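Local structure of peptidoglycan-N-acetylglucosamine deacetylase BC_1960 (Bacillus cereus, 5O6Y) at residues 25-30 / 50-55; 143-148 / 170-175. The protein removes the acetyl group from N-acetylglucosamine residues of peptidoglycan, and also of soluble chitin substrates and chitooligomers, using zinc. All blocks are in the same frame, centred on the assembly; numbering follows the deposited sequence.

Interaction 1 of 2, residues 25-30 / 50-55. With 5YA (4-naphthalen-1-yl-~{N}-oxidanyl-benzamide), chain H.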
loop_
_atom_site.group_PDB
_atom_site.type_symbol
_atom_site.label_atom_id
_atom_site.label_comp_id
_atom_site.label_asym_id
_atom_site.label_seq_id
_atom_site.Cartn_x
_atom_site.Cartn_y
_atom_site.Cartn_z
ATOM N N LEU A 25 5.215 1.142 5.888
ATOM C CA LEU A 25 4.076 0.257 6.097
ATOM C C LEU A 25 2.998 0.574 5.067
ATOM O O LEU A 25 2.639 1.740 4.875
ATOM C CB LEU A 25 3.515 0.416 7.511
ATOM C CG LEU A 25 4.388 -0.008 8.693
ATOM C CD1 LEU A 25 3.804 0.502 10.006
ATOM C CD2 LEU A 25 4.535 -1.520 8.725
ATOM N N THR A 26 2.493 -0.462 4.402
ATOM C CA THR A 26 1.409 -0.322 3.440
ATOM C C THR A 26 0.304 -1.315 3.770
ATOM O O THR A 26 0.556 -2.387 4.327
ATOM C CB THR A 26 1.888 -0.534 1.992
ATOM O OG1 THR A 26 2.388 -1.868 1.835
ATOM C CG2 THR A 26 2.986 0.464 1.637
ATOM N N PHE A 27 -0.926 -0.948 3.416
ATOM C CA PHE A 27 -2.109 -1.734 3.750
ATOM C C PHE A 27 -3.028 -1.792 2.539
ATOM O O PHE A 27 -3.262 -0.770 1.887
ATOM C CB PHE A 27 -2.842 -1.139 4.960
ATOM C CG PHE A 27 -2.008 -1.106 6.215
ATOM C CD1 PHE A 27 -1.999 -2.180 7.087
ATOM C CD2 PHE A 27 -1.228 -0.001 6.517
ATOM C CE1 PHE A 27 -1.231 -2.151 8.238
ATOM C CE2 PHE A 27 -0.457 0.032 7.666
ATOM C CZ PHE A 27 -0.458 -1.044 8.526
ATOM N N ASP A 28 -3.549 -2.981 2.246
ATOM C CA ASP A 28 -4.278 -3.239 1.013
ATOM C C ASP A 28 -5.702 -3.702 1.290
ATOM O O ASP A 28 -6.002 -4.246 2.357
ATOM C CB ASP A 28 -3.562 -4.297 0.169
ATOM C CG ASP A 28 -2.404 -3.725 -0.618
ATOM O OD1 ASP A 28 -2.137 -2.516 -0.488
ATOM O OD2 ASP A 28 -1.764 -4.478 -1.374
ATOM N N ASP A 29 -6.569 -3.465 0.303
ATOM C CA ASP A 29 -7.928 -3.974 0.129
ATOM C C ASP A 29 -8.976 -3.153 0.869
ATOM O O ASP A 29 -10.164 -3.408 0.694
ATOM C CB ASP A 29 -8.080 -5.454 0.528
ATOM C CG ASP A 29 -7.204 -6.367 -0.294
ATOM O OD1 ASP A 29 -6.835 -5.989 -1.422
ATOM O OD2 ASP A 29 -6.874 -7.465 0.189
ATOM N N GLY A 30 -8.580 -2.184 1.694
ATOM C CA GLY A 30 -9.527 -1.370 2.400
ATOM C C GLY A 30 -10.194 -0.356 1.497
ATOM O O GLY A 30 -9.961 -0.314 0.283
ATOM N N ALA A 50 1.304 5.829 7.390
ATOM C CA ALA A 50 1.365 4.682 6.494
ATOM C C ALA A 50 0.739 5.055 5.156
ATOM O O ALA A 50 0.311 6.193 4.938
ATOM C CB ALA A 50 0.673 3.462 7.110
ATOM N N THR A 51 0.692 4.078 4.253
ATOM C CA THR A 51 0.135 4.255 2.918
ATOM C C THR A 51 -0.913 3.176 2.691
ATOM O O THR A 51 -0.616 1.985 2.823
ATOM C CB THR A 51 1.226 4.177 1.845
ATOM O OG1 THR A 51 2.264 5.118 2.149
ATOM C CG2 THR A 51 0.650 4.495 0.474
ATOM N N PHE A 52 -2.131 3.590 2.353
ATOM C CA PHE A 52 -3.253 2.677 2.171
ATOM C C PHE A 52 -3.611 2.601 0.693
ATOM O O PHE A 52 -3.986 3.611 0.087
ATOM C CB PHE A 52 -4.464 3.128 2.990
ATOM C CG PHE A 52 -4.290 2.965 4.472
ATOM C CD1 PHE A 52 -3.585 3.904 5.211
ATOM C CD2 PHE A 52 -4.836 1.877 5.131
ATOM C CE1 PHE A 52 -3.424 3.757 6.576
ATOM C CE2 PHE A 52 -4.679 1.724 6.495
ATOM C CZ PHE A 52 -3.972 2.666 7.219
ATOM N N PHE A 53 -3.495 1.405 0.117
ATOM C CA PHE A 53 -3.936 1.155 -1.251
ATOM C C PHE A 53 -5.381 0.675 -1.200
ATOM O O PHE A 53 -5.651 -0.471 -0.824
ATOM C CB PHE A 53 -3.033 0.136 -1.941
ATOM C CG PHE A 53 -1.707 0.695 -2.363
ATOM C CD1 PHE A 53 -0.564 0.440 -1.623
ATOM C CD2 PHE A 53 -1.606 1.485 -3.496
ATOM C CE1 PHE A 53 0.658 0.956 -2.010
ATOM C CE2 PHE A 53 -0.388 2.006 -3.888
ATOM C CZ PHE A 53 0.748 1.740 -3.143
ATOM N N LEU A 54 -6.306 1.549 -1.580
ATOM C CA LEU A 54 -7.730 1.328 -1.376
ATOM C C LEU A 54 -8.386 0.817 -2.651
ATOM O O LEU A 54 -8.140 1.347 -3.740
ATOM C CB LEU A 54 -8.414 2.618 -0.920
ATOM C CG LEU A 54 -7.876 3.264 0.357
ATOM C CD1 LEU A 54 -8.637 4.542 0.660
ATOM C CD2 LEU A 54 -7.957 2.298 1.526
ATOM N N LEU A 55 -9.225 -0.206 -2.508
ATOM C CA LEU A 55 -10.060 -0.654 -3.614
ATOM C C LEU A 55 -11.163 0.361 -3.890
ATOM O O LEU A 55 -11.754 0.927 -2.965
ATOM C CB LEU A 55 -10.670 -2.019 -3.301
ATOM C CG LEU A 55 -9.754 -3.235 -3.453
ATOM C CD1 LEU A 55 -10.353 -4.447 -2.766
ATOM C CD2 LEU A 55 -9.520 -3.520 -4.923
HETATM C C1 5YA H . 1.767 -14.188 -1.112
HETATM C C2 5YA H . 0.853 -13.137 -1.230
HETATM C C3 5YA H . 0.751 -12.401 -2.410
HETATM C C4 5YA H . 1.605 -12.715 -3.512
HETATM C C5 5YA H . 2.538 -13.788 -3.389
HETATM C C6 5YA H . 2.609 -14.524 -2.169
HETATM C C7 5YA H . 1.544 -11.988 -4.737
HETATM C C8 5YA H . 2.389 -12.328 -5.789
HETATM O O1 5YA H . -2.419 -6.780 -2.781
HETATM C C9 5YA H . 3.303 -13.380 -5.667
HETATM C C10 5YA H . 3.388 -14.111 -4.487
HETATM C C11 5YA H . -0.232 -11.279 -2.488
HETATM C C12 5YA H . 0.240 -9.983 -2.425
HETATM C C13 5YA H . -0.632 -8.915 -2.490
HETATM N N1 5YA H . -4.212 -8.075 -2.582
HETATM C C14 5YA H . -1.990 -9.131 -2.605
HETATM C C15 5YA H . -2.478 -10.430 -2.661
HETATM C C16 5YA H . -1.598 -11.505 -2.601
HETATM C C17 5YA H . -2.904 -7.906 -2.666
HETATM O O2 5YA H . -5.054 -6.949 -2.632
HETATM O O HOH W 1 3.813 3.835 4.115
#

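Interaction 2 of 2, residues 143-148 / 170-175. With 5YA (4-naphthalen-1-yl-~{N}-oxidanyl-benzamide), chain H.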
loop_
_atom_site.group_PDB
_atom_site.type_symbol
_atom_site.label_atom_id
_atom_site.label_comp_id
_atom_site.label_asym_id
_atom_site.label_seq_id
_atom_site.Cartn_x
_atom_site.Cartn_y
_atom_site.Cartn_z
ATOM N N VAL A 143 8.802 -6.958 1.676
ATOM C CA VAL A 143 8.583 -7.769 2.869
ATOM C C VAL A 143 7.110 -8.146 2.905
ATOM O O VAL A 143 6.242 -7.268 2.989
ATOM C CB VAL A 143 8.983 -7.034 4.160
ATOM C CG1 VAL A 143 8.752 -7.929 5.370
ATOM C CG2 VAL A 143 10.432 -6.590 4.097
ATOM N N ASP A 144 6.827 -9.443 2.840
ATOM C CA ASP A 144 5.461 -9.948 2.810
ATOM C C ASP A 144 5.127 -10.560 4.163
ATOM O O ASP A 144 5.769 -11.526 4.587
ATOM C CB ASP A 144 5.281 -10.978 1.696
ATOM C CG ASP A 144 3.831 -11.366 1.499
ATOM O OD1 ASP A 144 2.951 -10.698 2.081
ATOM O OD2 ASP A 144 3.572 -12.341 0.766
ATOM N N THR A 145 4.116 -10.001 4.832
ATOM C CA THR A 145 3.667 -10.547 6.105
ATOM C C THR A 145 2.858 -11.825 5.942
ATOM O O THR A 145 2.627 -12.511 6.943
ATOM C CB THR A 145 2.824 -9.517 6.861
ATOM O OG1 THR A 145 1.658 -9.193 6.093
ATOM C CG2 THR A 145 3.627 -8.254 7.113
ATOM N N VAL A 146 2.442 -12.151 4.712
ATOM C CA VAL A 146 1.544 -13.259 4.380
ATOM C C VAL A 146 0.437 -13.360 5.431
ATOM O O VAL A 146 0.057 -14.453 5.871
ATOM C CB VAL A 146 2.331 -14.580 4.185
ATOM C CG1 VAL A 146 2.923 -15.135 5.487
ATOM C CG2 VAL A 146 1.487 -15.627 3.450
ATOM N N ASP A 147 -0.113 -12.205 5.816
ATOM C CA ASP A 147 -1.116 -12.151 6.871
ATOM C C ASP A 147 -2.485 -12.639 6.417
ATOM O O ASP A 147 -3.323 -12.960 7.268
ATOM C CB ASP A 147 -1.231 -10.725 7.417
ATOM C CG ASP A 147 -1.526 -9.701 6.334
ATOM O OD1 ASP A 147 -1.568 -10.076 5.142
ATOM O OD2 ASP A 147 -1.718 -8.516 6.678
ATOM N N TRP A 148 -2.735 -12.700 5.107
ATOM C CA TRP A 148 -4.004 -13.226 4.619
ATOM C C TRP A 148 -4.195 -14.689 4.991
ATOM O O TRP A 148 -5.337 -15.154 5.070
ATOM C CB TRP A 148 -4.099 -13.056 3.102
ATOM C CG TRP A 148 -3.016 -13.770 2.357
ATOM C CD1 TRP A 148 -1.806 -13.263 1.987
ATOM C CD2 TRP A 148 -3.042 -15.125 1.892
ATOM N NE1 TRP A 148 -1.076 -14.216 1.320
ATOM C CE2 TRP A 148 -1.813 -15.369 1.248
ATOM C CE3 TRP A 148 -3.986 -16.155 1.957
ATOM C CZ2 TRP A 148 -1.502 -16.599 0.672
ATOM C CZ3 TRP A 148 -3.675 -17.377 1.386
ATOM C CH2 TRP A 148 -2.444 -17.588 0.752
ATOM N N ILE A 170 6.675 -2.858 3.373
ATOM C CA ILE A 170 6.022 -3.997 4.012
ATOM C C ILE A 170 4.568 -4.047 3.572
ATOM O O ILE A 170 3.911 -3.008 3.445
ATOM C CB ILE A 170 6.137 -3.900 5.546
ATOM C CG1 ILE A 170 7.577 -3.568 5.944
ATOM C CG2 ILE A 170 5.689 -5.196 6.194
ATOM C CD1 ILE A 170 7.753 -3.209 7.403
ATOM N N LEU A 171 4.059 -5.253 3.342
ATOM C CA LEU A 171 2.708 -5.444 2.832
ATOM C C LEU A 171 1.833 -6.051 3.922
ATOM O O LEU A 171 2.153 -7.112 4.464
ATOM C CB LEU A 171 2.721 -6.329 1.586
ATOM C CG LEU A 171 1.395 -6.918 1.098
ATOM C CD1 LEU A 171 0.326 -5.855 0.915
ATOM C CD2 LEU A 171 1.626 -7.667 -0.194
ATOM N N GLN A 172 0.739 -5.369 4.245
ATOM C CA GLN A 172 -0.298 -5.919 5.106
ATOM C C GLN A 172 -1.656 -5.662 4.464
ATOM O O GLN A 172 -1.772 -4.946 3.465
ATOM C CB GLN A 172 -0.232 -5.329 6.519
ATOM C CG GLN A 172 0.828 -5.976 7.399
ATOM C CD GLN A 172 0.943 -5.316 8.761
ATOM O OE1 GLN A 172 1.187 -4.114 8.860
ATOM N NE2 GLN A 172 0.769 -6.102 9.819
ATOM N N HIS A 173 -2.696 -6.257 5.041
ATOM C CA HIS A 173 -4.029 -6.182 4.459
ATOM C C HIS A 173 -5.040 -5.679 5.476
ATOM O O HIS A 173 -4.947 -5.980 6.670
ATOM C CB HIS A 173 -4.481 -7.546 3.920
ATOM C CG HIS A 173 -3.660 -8.045 2.772
ATOM N ND1 HIS A 173 -2.584 -8.891 2.937
ATOM C CD2 HIS A 173 -3.756 -7.814 1.440
ATOM C CE1 HIS A 173 -2.055 -9.161 1.757
ATOM N NE2 HIS A 173 -2.746 -8.520 0.833
ATOM N N SER A 174 -6.004 -4.901 4.987
ATOM C CA SER A 174 -7.195 -4.553 5.750
ATOM C C SER A 174 -8.419 -4.987 4.954
ATOM O O SER A 174 -9.318 -4.184 4.684
ATOM C CB SER A 174 -7.232 -3.055 6.057
ATOM O OG SER A 174 -7.057 -2.287 4.879
ATOM N N THR A 175 -8.448 -6.262 4.572
ATOM C CA THR A 175 -9.484 -6.798 3.694
ATOM C C THR A 175 -10.773 -7.025 4.476
ATOM O O THR A 175 -10.732 -7.589 5.575
ATOM C CB THR A 175 -9.018 -8.111 3.066
ATOM O OG1 THR A 175 -7.712 -7.937 2.501
ATOM C CG2 THR A 175 -9.978 -8.559 1.973
HETATM C C1 5YA H . 1.767 -14.188 -1.112
HETATM C C2 5YA H . 0.853 -13.137 -1.230
HETATM C C3 5YA H . 0.751 -12.401 -2.410
HETATM C C4 5YA H . 1.605 -12.715 -3.512
HETATM C C5 5YA H . 2.538 -13.788 -3.389
HETATM C C6 5YA H . 2.609 -14.524 -2.169
HETATM C C7 5YA H . 1.544 -11.988 -4.737
HETATM C C8 5YA H . 2.389 -12.328 -5.789
HETATM O O1 5YA H . -2.419 -6.780 -2.781
HETATM C C9 5YA H . 3.303 -13.380 -5.667
HETATM C C10 5YA H . 3.388 -14.111 -4.487
HETATM C C11 5YA H . -0.232 -11.279 -2.488
HETATM C C12 5YA H . 0.240 -9.983 -2.425
HETATM C C13 5YA H . -0.632 -8.915 -2.490
HETATM N N1 5YA H . -4.212 -8.075 -2.582
HETATM C C14 5YA H . -1.990 -9.131 -2.605
HETATM C C15 5YA H . -2.478 -10.430 -2.661
HETATM C C16 5YA H . -1.598 -11.505 -2.601
HETATM C C17 5YA H . -2.904 -7.906 -2.666
HETATM O O2 5YA H . -5.054 -6.949 -2.632
#

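Interaction 1 of 2, residues 25-30 / 50-55
Phe-27 and Phe-52 lie side by side on neighbouring parallel strands, their ring planes 22° apart but slid so far that the rings barely overlap. CD2 of Phe-27 sits over one face of the Phe-52 ring, toward its rim, while CB of Phe-27 meets CD2 of Phe-52 at 3.6 Å. Both rings leave the backbone with CG anti to the carbonyl carbon, which sends them the same way; CB of Ala-50 lies at the edge of the Phe-27 ring, in its plane, 3.7 Å from CE2.

On the other side of the sheet, the Asp-28 carboxylate stands 83° from the Phe-53 ring plane, its OD1 3.2 Å from CB of Phe-53 and facing Arg-117 in a long, weak ion pair. Its OD2 turns to the bound hydroxamate, 2.8 Å from O1. Backbone bonds zip the strands from Leu-25 to Phe-53, and past a weak Asp-29 N to Phe-53 O link the Leu-55 N to Gly-30 O bond (2.9 Å) carries the pairing to the start of a helix.

The strands belong to a beta-alpha-beta unit whose helix 37-45 packs against Phe-27 and Phe-52 through Ile-39, while helix 63-71 meets Phe-52 and Leu-54 and strand 169-173 flanks 25-28.

Interaction 2 of 2, residues 143-148 / 170-175
The Asp-147 carboxylate lies at the edge of the His-173 imidazole, as does the benzamide of the bound hydroxamate, and CD1 of Leu-171 sits over one face of this ring, 4.0 Å above the plane and toward the rim. The indole of Trp-148 comes near CE1 of the imidazole through its CD1, the five-membered ring turned 85° from the histidine. NE1 of Trp-148 lies 3.4 Å from C2 of the ligand's naphthalene, and OD2 of Asp-144 approaches the same ring system at C1, while CD2 of Leu-171 touches the central phenyl at C13, 3.5 Å away.

Asp-147 grips His-173 twice. CG is wedged between its own backbone N and carbonyl carbon (chi1 55°), a rotation that lets OD1 accept a hydrogen bond from ND1 of His-173 at 2.7 Å and OD2 one from the backbone N of His-173 at 3.0 Å, each through its syn lone pair. The ND1 bond is nearly straight (170°) and lies in the imidazole plane. Nearer the strand, Thr-145 OG1 donates to Leu-171 O at 2.7 Å, following the Leu-171 N to Val-143 O bond, and an Asx turn from Asp-144 OD1 to Val-146 N shapes the loop.

With ND1 held by the carboxylate, NE2 of His-173 faces the ligand, 3.6 Å from its carbonyl carbon C17. Fixing the ring's rotation in this way is consistent with the predicted role of His-173 as proton donor.

In the fold
Interactions 1 and 2 lie in one parallel sheet, with centres 10 Å apart, where strand 22-28 pairs with both 51-54 and 169-173. Two probable hydrogen bonds join them: Thr-26 OG1 to Ile-170 O and Asp-29 OD2 to Thr-175 OG1, both 2.5 Å. Both contribute residues around the hydroxamate head of the ligand. Residues 25-30 bring Asp-28, the predicted proton acceptor, and the zinc-binding residue Asp-29; 170-175 bring His-173, with CD2 3.4 Å from Asp-29 OD2. His-79 and His-83, which complete the zinc-binding residues, hydrogen-bond the ligand, while 143-148 reach its naphthalene end.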